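PDB 3UQZ: DNA processing protein DprA, which binds single-stranded DNA cooperatively, protects it from nucleases and helps load the RecA recombinase onto it during natural transformation. Local coordinates for residues L16-I21 and I88-V93; I162-T167 and P206-I211; E7-K12 and P92-Y97. All blocks are in the same frame, centred on the assembly; numbering follows the deposited sequence.

Interaction 1 (L16-I21 and I88-V93)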
ATOM      1  N   LEU A  16      36.587   8.441  22.925  1.00 42.15           N
ATOM      2  CA  LEU A  16      35.235   8.693  23.423  1.00 41.29           C
ATOM      3  C   LEU A  16      34.206   8.541  22.305  1.00 45.63           C
ATOM      4  O   LEU A  16      34.422   9.041  21.195  1.00 45.20           O
ATOM      5  CB  LEU A  16      35.157  10.081  24.083  1.00 40.92           C
ATOM      6  CG  LEU A  16      35.116  10.144  25.630  1.00 45.14           C
ATOM      7  CD1 LEU A  16      36.062   9.137  26.280  1.00 44.94           C
ATOM      8  CD2 LEU A  16      35.390  11.561  26.132  1.00 45.68           C
ATOM      9  N   THR A  17      33.103   7.818  22.586  1.00 41.75           N
ATOM     10  CA  THR A  17      32.015   7.619  21.621  1.00 40.55           C
ATOM     11  C   THR A  17      31.166   8.882  21.575  1.00 44.76           C
ATOM     12  O   THR A  17      31.198   9.684  22.512  1.00 44.35           O
ATOM     13  CB  THR A  17      31.128   6.412  21.978  1.00 38.27           C
ATOM     14  OG1 THR A  17      30.426   6.685  23.186  1.00 35.81           O
ATOM     15  CG2 THR A  17      31.893   5.116  22.073  1.00 35.39           C
ATOM     16  N   ASN A  18      30.380   9.035  20.501  1.00 41.40           N
ATOM     17  CA  ASN A  18      29.465  10.157  20.319  1.00 40.61           C
ATOM     18  C   ASN A  18      28.509  10.295  21.506  1.00 44.21           C
ATOM     19  O   ASN A  18      28.302  11.411  21.983  1.00 43.77           O
ATOM     20  CB  ASN A  18      28.686   9.974  19.037  1.00 41.17           C
ATOM     21  CG  ASN A  18      27.946  11.199  18.640  1.00 50.98           C
ATOM     22  OD1 ASN A  18      28.486  12.049  17.937  1.00 40.62           O
ATOM     23  ND2 ASN A  18      26.701  11.320  19.094  1.00 40.49           N
ATOM     24  N   GLN A  19      27.938   9.164  21.990  1.00 41.38           N
ATOM     25  CA  GLN A  19      27.051   9.184  23.158  1.00 41.33           C
ATOM     26  C   GLN A  19      27.803   9.675  24.397  1.00 45.73           C
ATOM     27  O   GLN A  19      27.251  10.478  25.154  1.00 46.17           O
ATOM     28  CB  GLN A  19      26.420   7.810  23.426  1.00 42.59           C
ATOM     29  CG  GLN A  19      24.930   7.729  23.102  1.00 59.93           C
ATOM     30  CD  GLN A  19      24.070   8.788  23.761  1.00 81.07           C
ATOM     31  OE1 GLN A  19      24.299   9.215  24.904  1.00 77.13           O
ATOM     32  NE2 GLN A  19      23.038   9.219  23.053  1.00 72.58           N
ATOM     33  N   GLN A  20      29.071   9.221  24.583  1.00 40.99           N
ATOM     34  CA  GLN A  20      29.901   9.640  25.716  1.00 40.28           C
ATOM     35  C   GLN A  20      30.170  11.149  25.699  1.00 42.17           C
ATOM     36  O   GLN A  20      30.048  11.785  26.750  1.00 41.90           O
ATOM     37  CB  GLN A  20      31.204   8.829  25.789  1.00 41.57           C
ATOM     38  CG  GLN A  20      30.986   7.402  26.282  1.00 51.18           C
ATOM     39  CD  GLN A  20      32.163   6.479  26.057  1.00 64.87           C
ATOM     40  OE1 GLN A  20      33.056   6.722  25.225  1.00 55.24           O
ATOM     41  NE2 GLN A  20      32.156   5.363  26.773  1.00 56.68           N
ATOM     42  N   ILE A  21      30.472  11.731  24.506  1.00 36.68           N
ATOM     43  CA  ILE A  21      30.705  13.180  24.346  1.00 35.93           C
ATOM     44  C   ILE A  21      29.402  13.965  24.584  1.00 42.96           C
ATOM     45  O   ILE A  21      29.434  15.035  25.195  1.00 43.31           O
ATOM     46  CB  ILE A  21      31.424  13.527  23.014  1.00 37.98           C
ATOM     47  CG1 ILE A  21      32.810  12.836  22.956  1.00 37.04           C
ATOM     48  CG2 ILE A  21      31.556  15.055  22.824  1.00 37.76           C
ATOM     49  CD1 ILE A  21      33.269  12.462  21.659  1.00 38.68           C
ATOM     50  N   ILE A  88      17.100  13.616  17.912  1.00 41.74           N
ATOM     51  CA  ILE A  88      17.281  12.170  17.775  1.00 40.89           C
ATOM     52  C   ILE A  88      18.147  11.594  18.876  1.00 47.89           C
ATOM     53  O   ILE A  88      18.926  12.311  19.511  1.00 47.98           O
ATOM     54  CB  ILE A  88      17.772  11.732  16.365  1.00 43.20           C
ATOM     55  CG1 ILE A  88      19.205  12.227  16.060  1.00 43.02           C
ATOM     56  CG2 ILE A  88      16.786  12.125  15.279  1.00 43.79           C
ATOM     57  CD1 ILE A  88      20.054  11.286  15.313  1.00 40.88           C
ATOM     58  N   TYR A  89      18.021  10.288  19.096  1.00 46.88           N
ATOM     59  CA  TYR A  89      18.869   9.598  20.050  1.00 47.80           C
ATOM     60  C   TYR A  89      20.249   9.478  19.370  1.00 52.41           C
ATOM     61  O   TYR A  89      20.321   9.131  18.182  1.00 53.42           O
ATOM     62  CB  TYR A  89      18.288   8.211  20.398  1.00 49.66           C
ATOM     63  CG  TYR A  89      19.266   7.334  21.149  1.00 53.36           C
ATOM     64  CD1 TYR A  89      19.642   7.635  22.458  1.00 56.21           C
ATOM     65  CD2 TYR A  89      19.857   6.234  20.536  1.00 54.43           C
ATOM     66  CE1 TYR A  89      20.575   6.856  23.138  1.00 57.61           C
ATOM     67  CE2 TYR A  89      20.795   5.452  21.206  1.00 55.53           C
ATOM     68  CZ  TYR A  89      21.148   5.765  22.509  1.00 65.83           C
ATOM     69  OH  TYR A  89      22.064   4.993  23.183  1.00 72.48           O
ATOM     70  N   ASP A  90      21.325   9.799  20.109  1.00 46.94           N
ATOM     71  CA  ASP A  90      22.711   9.752  19.618  1.00 45.61           C
ATOM     72  C   ASP A  90      22.960  10.742  18.463  1.00 46.02           C
ATOM     73  O   ASP A  90      23.618  10.410  17.479  1.00 44.83           O
ATOM     74  CB  ASP A  90      23.155   8.300  19.293  1.00 47.58           C
ATOM     75  CG  ASP A  90      24.652   8.067  19.246  1.00 58.52           C
ATOM     76  OD1 ASP A  90      25.380   8.769  19.963  1.00 59.77           O
ATOM     77  OD2 ASP A  90      25.091   7.166  18.499  1.00 64.33           O
ATOM     78  N   ALA A  91      22.434  11.974  18.601  1.00 41.33           N
ATOM     79  CA  ALA A  91      22.604  13.038  17.613  1.00 40.30           C
ATOM     80  C   ALA A  91      24.105  13.282  17.344  1.00 43.30           C
ATOM     81  O   ALA A  91      24.885  13.279  18.297  1.00 42.52           O
ATOM     82  CB  ALA A  91      21.951  14.311  18.111  1.00 40.73           C
ATOM     83  N   PRO A  92      24.554  13.411  16.070  1.00 38.71           N
ATOM     84  CA  PRO A  92      25.993  13.643  15.816  1.00 37.39           C
ATOM     85  C   PRO A  92      26.492  14.853  16.580  1.00 40.00           C
ATOM     86  O   PRO A  92      25.877  15.915  16.567  1.00 39.23           O
ATOM     87  CB  PRO A  92      26.085  13.845  14.296  1.00 39.06           C
ATOM     88  CG  PRO A  92      24.715  14.104  13.856  1.00 43.91           C
ATOM     89  CD  PRO A  92      23.786  13.407  14.809  1.00 39.72           C
ATOM     90  N   VAL A  93      27.554  14.650  17.333  1.00 36.22           N
ATOM     91  CA  VAL A  93      28.142  15.681  18.176  1.00 34.67           C
ATOM     92  C   VAL A  93      28.985  16.705  17.375  1.00 36.95           C
ATOM     93  O   VAL A  93      29.009  17.888  17.721  1.00 36.76           O
ATOM     94  CB  VAL A  93      28.849  15.005  19.370  1.00 37.16           C
ATOM     95  CG1 VAL A  93      30.364  14.948  19.224  1.00 36.52           C
ATOM     96  CG2 VAL A  93      28.407  15.608  20.680  1.00 37.02           C
TER
HETATM   97  O   HOH W   1      27.801   6.740  19.480  1.00 55.75           O
HETATM   98  O   HOH W   2      20.863  10.674  22.917  1.00 61.19           O
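Asn18 turns its amide away from its own backbone N (chi1 -168°) and sends it from the first turn of helix 18-28 at the backbone of 90-93, while Asp90, also anti at chi1 (-160°), swings its carboxylate back to meet it. OD1 of Asn18 accepts from Val93 N at 2.8 Å, in the carbonyl plane and on a lone pair. ND2 of Asn18 donates twice: to Ala91 O at 2.8 Å, which lies in the amide plane though the donor stands above the Ala91 carbonyl plane, and to Asp90 OD1 at 3.0 Å, approached from above the carboxylate plane. Three bonds therefore fix the rotation of the amide. Next to it, the bent chain of Gln19 crosses Tyr89, NE2 coming obliquely to Tyr89 CE1 at 3.4 Å with the amide and ring planes 12° apart. A water takes hydrogen bonds from Gln19 NE2 and Asp90 N. One turn along the helix, Ile21 CG2 packs on Val93 CG1 at 3.8 Å. One neutral side chain thus grips two backbone groups and one carboxylate, joining the SAM-like domain to the Rossmann-like domain by directional bonds; the amide N-H probably eases the negative charge of Asp90.

Interaction 2 (I162-T167 and P206-I211)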
ATOM      1  N   ILE A 162      21.265  17.444  -0.304  1.00 28.80           N
ATOM      2  CA  ILE A 162      22.248  17.243   0.770  1.00 27.09           C
ATOM      3  C   ILE A 162      22.654  15.772   0.744  1.00 32.03           C
ATOM      4  O   ILE A 162      21.783  14.903   0.746  1.00 33.19           O
ATOM      5  CB  ILE A 162      21.754  17.661   2.194  1.00 29.21           C
ATOM      6  CG1 ILE A 162      21.415  19.158   2.273  1.00 28.51           C
ATOM      7  CG2 ILE A 162      22.782  17.274   3.286  1.00 29.36           C
ATOM      8  CD1 ILE A 162      20.652  19.571   3.525  1.00 30.74           C
ATOM      9  N   ALA A 163      23.969  15.492   0.723  1.00 27.92           N
ATOM     10  CA  ALA A 163      24.512  14.131   0.797  1.00 27.16           C
ATOM     11  C   ALA A 163      25.162  13.897   2.167  1.00 33.50           C
ATOM     12  O   ALA A 163      25.908  14.753   2.655  1.00 35.22           O
ATOM     13  CB  ALA A 163      25.523  13.889  -0.302  1.00 27.05           C
ATOM     14  N   VAL A 164      24.848  12.760   2.802  1.00 28.34           N
ATOM     15  CA  VAL A 164      25.430  12.354   4.094  1.00 26.98           C
ATOM     16  C   VAL A 164      26.279  11.106   3.767  1.00 31.89           C
ATOM     17  O   VAL A 164      25.737  10.093   3.332  1.00 32.30           O
ATOM     18  CB  VAL A 164      24.351  12.118   5.199  1.00 28.12           C
ATOM     19  CG1 VAL A 164      24.981  11.856   6.563  1.00 26.68           C
ATOM     20  CG2 VAL A 164      23.395  13.306   5.285  1.00 27.59           C
ATOM     21  N   ILE A 165      27.603  11.222   3.850  1.00 27.51           N
ATOM     22  CA  ILE A 165      28.497  10.121   3.477  1.00 26.64           C
ATOM     23  C   ILE A 165      28.986   9.255   4.647  1.00 30.29           C
ATOM     24  O   ILE A 165      28.830   9.629   5.816  1.00 29.03           O
ATOM     25  CB  ILE A 165      29.651  10.618   2.559  1.00 29.34           C
ATOM     26  CG1 ILE A 165      30.492  11.728   3.235  1.00 28.90           C
ATOM     27  CG2 ILE A 165      29.100  11.050   1.189  1.00 29.47           C
ATOM     28  CD1 ILE A 165      31.804  12.097   2.522  1.00 34.40           C
ATOM     29  N   GLY A 166      29.536   8.089   4.308  1.00 27.56           N
ATOM     30  CA  GLY A 166      30.102   7.134   5.260  1.00 27.63           C
ATOM     31  C   GLY A 166      31.615   7.018   5.189  1.00 33.42           C
ATOM     32  O   GLY A 166      32.187   6.003   5.583  1.00 33.71           O
ATOM     33  N   THR A 167      32.277   8.055   4.646  1.00 31.15           N
ATOM     34  CA  THR A 167      33.735   8.156   4.482  1.00 30.01           C
ATOM     35  C   THR A 167      34.174   9.602   4.808  1.00 34.12           C
ATOM     36  O   THR A 167      33.323  10.449   5.133  1.00 33.12           O
ATOM     37  CB  THR A 167      34.135   7.854   3.026  1.00 32.01           C
ATOM     38  OG1 THR A 167      33.739   8.936   2.184  1.00 32.59           O
ATOM     39  CG2 THR A 167      33.609   6.534   2.507  1.00 28.49           C
ATOM     40  N   PRO A 206      25.004   2.287   8.443  1.00 31.98           N
ATOM     41  CA  PRO A 206      23.824   2.404   9.325  1.00 31.18           C
ATOM     42  C   PRO A 206      23.893   3.660  10.199  1.00 36.46           C
ATOM     43  O   PRO A 206      22.857   4.271  10.455  1.00 38.42           O
ATOM     44  CB  PRO A 206      23.909   1.147  10.196  1.00 32.43           C
ATOM     45  CG  PRO A 206      24.729   0.205   9.421  1.00 36.62           C
ATOM     46  CD  PRO A 206      25.745   1.038   8.726  1.00 32.55           C
ATOM     47  N   ALA A 207      25.116   4.058  10.620  1.00 32.50           N
ATOM     48  CA  ALA A 207      25.382   5.246  11.443  1.00 32.70           C
ATOM     49  C   ALA A 207      24.996   6.551  10.703  1.00 35.99           C
ATOM     50  O   ALA A 207      24.311   7.405  11.258  1.00 35.07           O
ATOM     51  CB  ALA A 207      26.847   5.269  11.864  1.00 33.19           C
ATOM     52  N   ARG A 208      25.437   6.667   9.454  1.00 33.46           N
ATOM     53  CA  ARG A 208      25.195   7.745   8.490  1.00 33.63           C
ATOM     54  C   ARG A 208      23.667   7.877   8.255  1.00 38.89           C
ATOM     55  O   ARG A 208      23.159   8.999   8.185  1.00 39.59           O
ATOM     56  CB  ARG A 208      25.927   7.345   7.191  1.00 32.64           C
ATOM     57  CG  ARG A 208      25.888   8.283   6.021  1.00 39.48           C
ATOM     58  CD  ARG A 208      24.884   7.941   4.922  1.00 36.23           C
ATOM     59  NE  ARG A 208      24.631   6.518   4.727  1.00 35.84           N
ATOM     60  CZ  ARG A 208      24.804   5.883   3.581  1.00 49.41           C
ATOM     61  NH1 ARG A 208      25.264   6.527   2.522  1.00 31.53           N
ATOM     62  NH2 ARG A 208      24.526   4.593   3.485  1.00 55.56           N
ATOM     63  N   ASN A 209      22.944   6.732   8.166  1.00 33.97           N
ATOM     64  CA  ASN A 209      21.494   6.684   7.940  1.00 33.04           C
ATOM     65  C   ASN A 209      20.665   7.376   9.018  1.00 35.77           C
ATOM     66  O   ASN A 209      19.619   7.957   8.707  1.00 36.75           O
ATOM     67  CB  ASN A 209      21.013   5.259   7.726  1.00 29.99           C
ATOM     68  CG  ASN A 209      21.483   4.637   6.441  1.00 50.37           C
ATOM     69  OD1 ASN A 209      21.675   5.298   5.412  1.00 40.01           O
ATOM     70  ND2 ASN A 209      21.643   3.331   6.465  1.00 46.43           N
ATOM     71  N   ARG A 210      21.133   7.308  10.272  1.00 29.54           N
ATOM     72  CA  ARG A 210      20.530   7.942  11.448  1.00 27.87           C
ATOM     73  C   ARG A 210      20.457   9.476  11.236  1.00 32.05           C
ATOM     74  O   ARG A 210      19.439  10.087  11.568  1.00 31.62           O
ATOM     75  CB  ARG A 210      21.331   7.535  12.702  1.00 24.40           C
ATOM     76  CG  ARG A 210      21.631   8.643  13.714  1.00 38.90           C
ATOM     77  CD  ARG A 210      22.680   8.274  14.755  1.00 34.23           C
ATOM     78  NE  ARG A 210      23.993   8.144  14.130  1.00 44.11           N
ATOM     79  CZ  ARG A 210      25.048   8.895  14.421  1.00 53.78           C
ATOM     80  NH1 ARG A 210      24.972   9.822  15.363  1.00 24.52           N
ATOM     81  NH2 ARG A 210      26.191   8.712  13.780  1.00 49.30           N
ATOM     82  N   ILE A 211      21.519  10.070  10.619  1.00 28.33           N
ATOM     83  CA  ILE A 211      21.632  11.501  10.294  1.00 27.32           C
ATOM     84  C   ILE A 211      20.680  11.857   9.140  1.00 33.78           C
ATOM     85  O   ILE A 211      19.979  12.864   9.243  1.00 34.46           O
ATOM     86  CB  ILE A 211      23.106  11.924  10.004  1.00 29.79           C
ATOM     87  CG1 ILE A 211      24.038  11.536  11.166  1.00 28.84           C
ATOM     88  CG2 ILE A 211      23.210  13.434   9.674  1.00 30.93           C
ATOM     89  CD1 ILE A 211      25.535  11.522  10.829  1.00 29.76           C
TER
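Arg210 NE donates to Ala207 O at 3.0 Å, rather bent at 136°, the shortest sound polar bond here; it lies within the helix that sets Arg208 against Val164, a pair that meets without a polar bond. That bond folds the Arg210 side chain back along its own helix, and its guanidinium goes on to a salt bridge with Glu193 and a hydrogen bond to Asp90 O. Facing the strand, Arg208 extends with CG anti to the backbone N (chi1 -178°) and then bends at chi2 and chi3, so that its aliphatic part passes the end of strand 161-164. Its CG lies 3.7 Å from Val164 CG1, the two side chains meeting at a slant. The fit of the Arg208 chain beside the Val164 carbonyl is doubtful in detail. One turn further on, Ile211 CG2 touches the same Val164 methyl, CG1, at 3.9 Å. Val164 CG1 thus meets two helix residues about a turn apart. The contact is buried close to the centre of the chain: helix 204-215 packs against the C-terminal end of strand 161-164, which runs between strands 137-140 and 189-192 in the Rossmann-like sheet, while Ala163 and Ile165 turn to helix 178-187.

Interaction 3 (E7-K12 and P92-Y97)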
ATOM      1  N   GLU A   7      38.369  20.403  20.427  1.00 30.95           N
ATOM      2  CA  GLU A   7      38.435  19.530  21.595  1.00 30.60           C
ATOM      3  C   GLU A   7      37.466  18.375  21.473  1.00 35.81           C
ATOM      4  O   GLU A   7      37.838  17.249  21.816  1.00 37.04           O
ATOM      5  CB  GLU A   7      38.259  20.305  22.902  1.00 31.74           C
ATOM      6  CG  GLU A   7      39.411  21.247  23.216  1.00 39.39           C
ATOM      7  CD  GLU A   7      40.734  20.607  23.585  1.00 61.70           C
ATOM      8  OE1 GLU A   7      40.752  19.404  23.936  1.00 50.32           O
ATOM      9  OE2 GLU A   7      41.760  21.323  23.532  1.00 61.67           O
ATOM     10  N   ILE A   8      36.264  18.629  20.899  1.00 31.57           N
ATOM     11  CA  ILE A   8      35.261  17.594  20.627  1.00 31.42           C
ATOM     12  C   ILE A   8      35.906  16.521  19.724  1.00 35.00           C
ATOM     13  O   ILE A   8      35.869  15.336  20.065  1.00 34.52           O
ATOM     14  CB  ILE A   8      33.955  18.194  20.025  1.00 34.26           C
ATOM     15  CG1 ILE A   8      33.160  18.996  21.096  1.00 34.78           C
ATOM     16  CG2 ILE A   8      33.095  17.102  19.424  1.00 32.98           C
ATOM     17  CD1 ILE A   8      32.052  19.940  20.567  1.00 34.70           C
ATOM     18  N   TYR A   9      36.569  16.956  18.630  1.00 31.52           N
ATOM     19  CA  TYR A   9      37.298  16.076  17.713  1.00 31.89           C
ATOM     20  C   TYR A   9      38.407  15.331  18.450  1.00 37.53           C
ATOM     21  O   TYR A   9      38.528  14.114  18.279  1.00 37.11           O
ATOM     22  CB  TYR A   9      37.871  16.869  16.524  1.00 33.58           C
ATOM     23  CG  TYR A   9      38.449  16.001  15.425  1.00 36.06           C
ATOM     24  CD1 TYR A   9      37.692  14.992  14.835  1.00 38.01           C
ATOM     25  CD2 TYR A   9      39.746  16.205  14.955  1.00 36.75           C
ATOM     26  CE1 TYR A   9      38.220  14.188  13.825  1.00 38.17           C
ATOM     27  CE2 TYR A   9      40.280  15.412  13.939  1.00 37.51           C
ATOM     28  CZ  TYR A   9      39.511  14.405  13.378  1.00 42.89           C
ATOM     29  OH  TYR A   9      40.024  13.619  12.378  1.00 40.89           O
ATOM     30  N   LYS A  10      39.186  16.055  19.302  1.00 35.22           N
ATOM     31  CA  LYS A  10      40.263  15.478  20.114  1.00 35.57           C
ATOM     32  C   LYS A  10      39.739  14.392  21.084  1.00 39.99           C
ATOM     33  O   LYS A  10      40.429  13.390  21.287  1.00 39.20           O
ATOM     34  CB  LYS A  10      41.058  16.572  20.839  1.00 37.69           C
ATOM     35  CG  LYS A  10      42.423  16.116  21.334  1.00 40.03           C
ATOM     36  CD  LYS A  10      43.203  17.254  21.959  1.00 46.88           C
ATOM     37  CE  LYS A  10      44.461  16.759  22.628  1.00 49.83           C
ATOM     38  NZ  LYS A  10      45.140  17.844  23.367  1.00 55.49           N
ATOM     39  N   LEU A  11      38.508  14.564  21.633  1.00 36.95           N
ATOM     40  CA  LEU A  11      37.864  13.577  22.521  1.00 36.40           C
ATOM     41  C   LEU A  11      37.478  12.306  21.755  1.00 40.21           C
ATOM     42  O   LEU A  11      37.637  11.207  22.278  1.00 40.11           O
ATOM     43  CB  LEU A  11      36.640  14.168  23.254  1.00 36.27           C
ATOM     44  CG  LEU A  11      36.894  15.288  24.278  1.00 40.55           C
ATOM     45  CD1 LEU A  11      35.599  15.844  24.792  1.00 40.08           C
ATOM     46  CD2 LEU A  11      37.708  14.799  25.451  1.00 43.64           C
ATOM     47  N   LYS A  12      36.999  12.457  20.505  1.00 37.16           N
ATOM     48  CA  LYS A  12      36.656  11.344  19.610  1.00 36.84           C
ATOM     49  C   LYS A  12      37.936  10.553  19.292  1.00 42.69           C
ATOM     50  O   LYS A  12      37.924   9.325  19.334  1.00 42.90           O
ATOM     51  CB  LYS A  12      36.014  11.861  18.305  1.00 38.16           C
ATOM     52  CG  LYS A  12      34.491  11.819  18.318  1.00 41.97           C
ATOM     53  CD  LYS A  12      33.847  12.286  17.025  1.00 49.99           C
ATOM     54  CE  LYS A  12      32.458  11.705  16.906  1.00 56.51           C
ATOM     55  NZ  LYS A  12      31.623  12.472  15.961  1.00 63.15           N
ATOM     56  N   PRO A  92      24.554  13.411  16.070  1.00 38.71           N
ATOM     57  CA  PRO A  92      25.993  13.643  15.816  1.00 37.39           C
ATOM     58  C   PRO A  92      26.492  14.853  16.580  1.00 40.00           C
ATOM     59  O   PRO A  92      25.877  15.915  16.567  1.00 39.23           O
ATOM     60  CB  PRO A  92      26.085  13.845  14.296  1.00 39.06           C
ATOM     61  CG  PRO A  92      24.715  14.104  13.856  1.00 43.91           C
ATOM     62  CD  PRO A  92      23.786  13.407  14.809  1.00 39.72           C
ATOM     63  N   VAL A  93      27.554  14.650  17.333  1.00 36.22           N
ATOM     64  CA  VAL A  93      28.142  15.681  18.176  1.00 34.67           C
ATOM     65  C   VAL A  93      28.985  16.705  17.375  1.00 36.95           C
ATOM     66  O   VAL A  93      29.009  17.888  17.721  1.00 36.76           O
ATOM     67  CB  VAL A  93      28.849  15.005  19.370  1.00 37.16           C
ATOM     68  CG1 VAL A  93      30.364  14.948  19.224  1.00 36.52           C
ATOM     69  CG2 VAL A  93      28.407  15.608  20.680  1.00 37.02           C
ATOM     70  N   LEU A  94      29.609  16.255  16.270  1.00 31.22           N
ATOM     71  CA  LEU A  94      30.434  17.073  15.384  1.00 30.05           C
ATOM     72  C   LEU A  94      30.270  16.574  13.941  1.00 33.46           C
ATOM     73  O   LEU A  94      30.321  15.368  13.705  1.00 32.88           O
ATOM     74  CB  LEU A  94      31.919  17.012  15.834  1.00 29.21           C
ATOM     75  CG  LEU A  94      32.979  17.757  14.996  1.00 32.11           C
ATOM     76  CD1 LEU A  94      33.002  19.233  15.308  1.00 31.36           C
ATOM     77  CD2 LEU A  94      34.355  17.172  15.222  1.00 31.99           C
ATOM     78  N   LEU A  95      30.061  17.506  12.993  1.00 29.57           N
ATOM     79  CA  LEU A  95      29.908  17.217  11.561  1.00 29.08           C
ATOM     80  C   LEU A  95      30.822  18.081  10.715  1.00 33.75           C
ATOM     81  O   LEU A  95      30.806  19.308  10.836  1.00 32.86           O
ATOM     82  CB  LEU A  95      28.445  17.398  11.059  1.00 28.32           C
ATOM     83  CG  LEU A  95      27.401  16.349  11.472  1.00 31.85           C
ATOM     84  CD1 LEU A  95      25.997  16.866  11.259  1.00 31.39           C
ATOM     85  CD2 LEU A  95      27.597  15.047  10.728  1.00 33.51           C
ATOM     86  N   PHE A  96      31.605  17.435   9.843  1.00 31.67           N
ATOM     87  CA  PHE A  96      32.472  18.090   8.875  1.00 32.13           C
ATOM     88  C   PHE A  96      31.652  18.253   7.615  1.00 35.77           C
ATOM     89  O   PHE A  96      30.794  17.412   7.340  1.00 36.52           O
ATOM     90  CB  PHE A  96      33.713  17.256   8.579  1.00 34.26           C
ATOM     91  CG  PHE A  96      34.637  17.122   9.754  1.00 36.36           C
ATOM     92  CD1 PHE A  96      35.579  18.104  10.034  1.00 39.56           C
ATOM     93  CD2 PHE A  96      34.577  16.006  10.580  1.00 38.24           C
ATOM     94  CE1 PHE A  96      36.449  17.969  11.120  1.00 40.20           C
ATOM     95  CE2 PHE A  96      35.437  15.877  11.667  1.00 40.75           C
ATOM     96  CZ  PHE A  96      36.376  16.853  11.923  1.00 38.69           C
ATOM     97  N   TYR A  97      31.884  19.337   6.867  1.00 31.22           N
ATOM     98  CA  TYR A  97      31.118  19.620   5.665  1.00 29.91           C
ATOM     99  C   TYR A  97      31.951  20.183   4.529  1.00 34.02           C
ATOM    100  O   TYR A  97      33.062  20.679   4.722  1.00 34.00           O
ATOM    101  CB  TYR A  97      29.914  20.527   5.983  1.00 30.15           C
ATOM    102  CG  TYR A  97      30.270  21.964   6.280  1.00 31.80           C
ATOM    103  CD1 TYR A  97      30.280  22.926   5.274  1.00 33.06           C
ATOM    104  CD2 TYR A  97      30.564  22.373   7.580  1.00 33.30           C
ATOM    105  CE1 TYR A  97      30.610  24.249   5.541  1.00 33.25           C
ATOM    106  CE2 TYR A  97      30.896  23.698   7.861  1.00 34.67           C
ATOM    107  CZ  TYR A  97      30.916  24.632   6.839  1.00 44.04           C
ATOM    108  OH  TYR A  97      31.214  25.943   7.121  1.00 49.49           O
TER
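Tyr9 and Phe96 form a T-shaped pair: the edge of Phe96 points at one face of Tyr9, with ring centroids 5.3 Å apart and planes at 83°. The nearest atoms are Phe96 CZ and Tyr9 CD1 at 3.7 Å; CZ stands 3.6 Å above the plane of the tyrosine ring, toward its rim. Beside the rings, Leu94 CD2 packs on Tyr9 CB at 3.8 Å. Ile8, one residue earlier on the helix, uses its CG2 methyl twice, against Val93 CG1 at 3.5 Å and Leu94 CB at 3.8 Å; chi1 of -71° sets that methyl anti to the backbone N. Lys12, extended beyond CG, brings NZ alongside this apolar group, 3.9 Å from Leu94 O, and makes a weak, long ion pair with Glu193.

Further out, the hydroxyl of Tyr9 is hydrogen-bonded to Glu67, which ties down the far end of its ring. Strand 94-99 is paired with strand 73-75 on one side and 189-192 on the other, and Ser75 and Ser73 touch Ile8 and Phe96. Helix 7-12 crosses strand 94-97 at 107°, their axes 9.8 Å apart. The chemistry is that of an interdomain hydrophobic core: apolar packing and one T-shaped ring pair seat the SAM-like domain on strand 94-99, next to the edge strand 73-75, with the Tyr9 hydroxyl satisfied by Glu67 and Lys12, partly exposed, beside the apolar group.

From the N terminus, helix 5-13 opens interaction 3 and helix 18-28 follows at once to open interaction 1, Leu11 O probably bonding to Leu16 N between them. The chain then runs through the rest of the SAM-like domain and strand 73-75 before 88-93 closes interaction 1. Residues 92-97 close interaction 3, so interaction 1 starts inside the loop of interaction 3 and ends on the same stretch, sharing Pro92 and Val93. Interaction 2 comes later in series, closing a loop of 38 residues within the Rossmann-like domain. It still touches the others: Arg210 NH1 reaches Asp90 O, and Ile211 packs on Pro92 and Leu95, linking helix 204-215 to the domain junction.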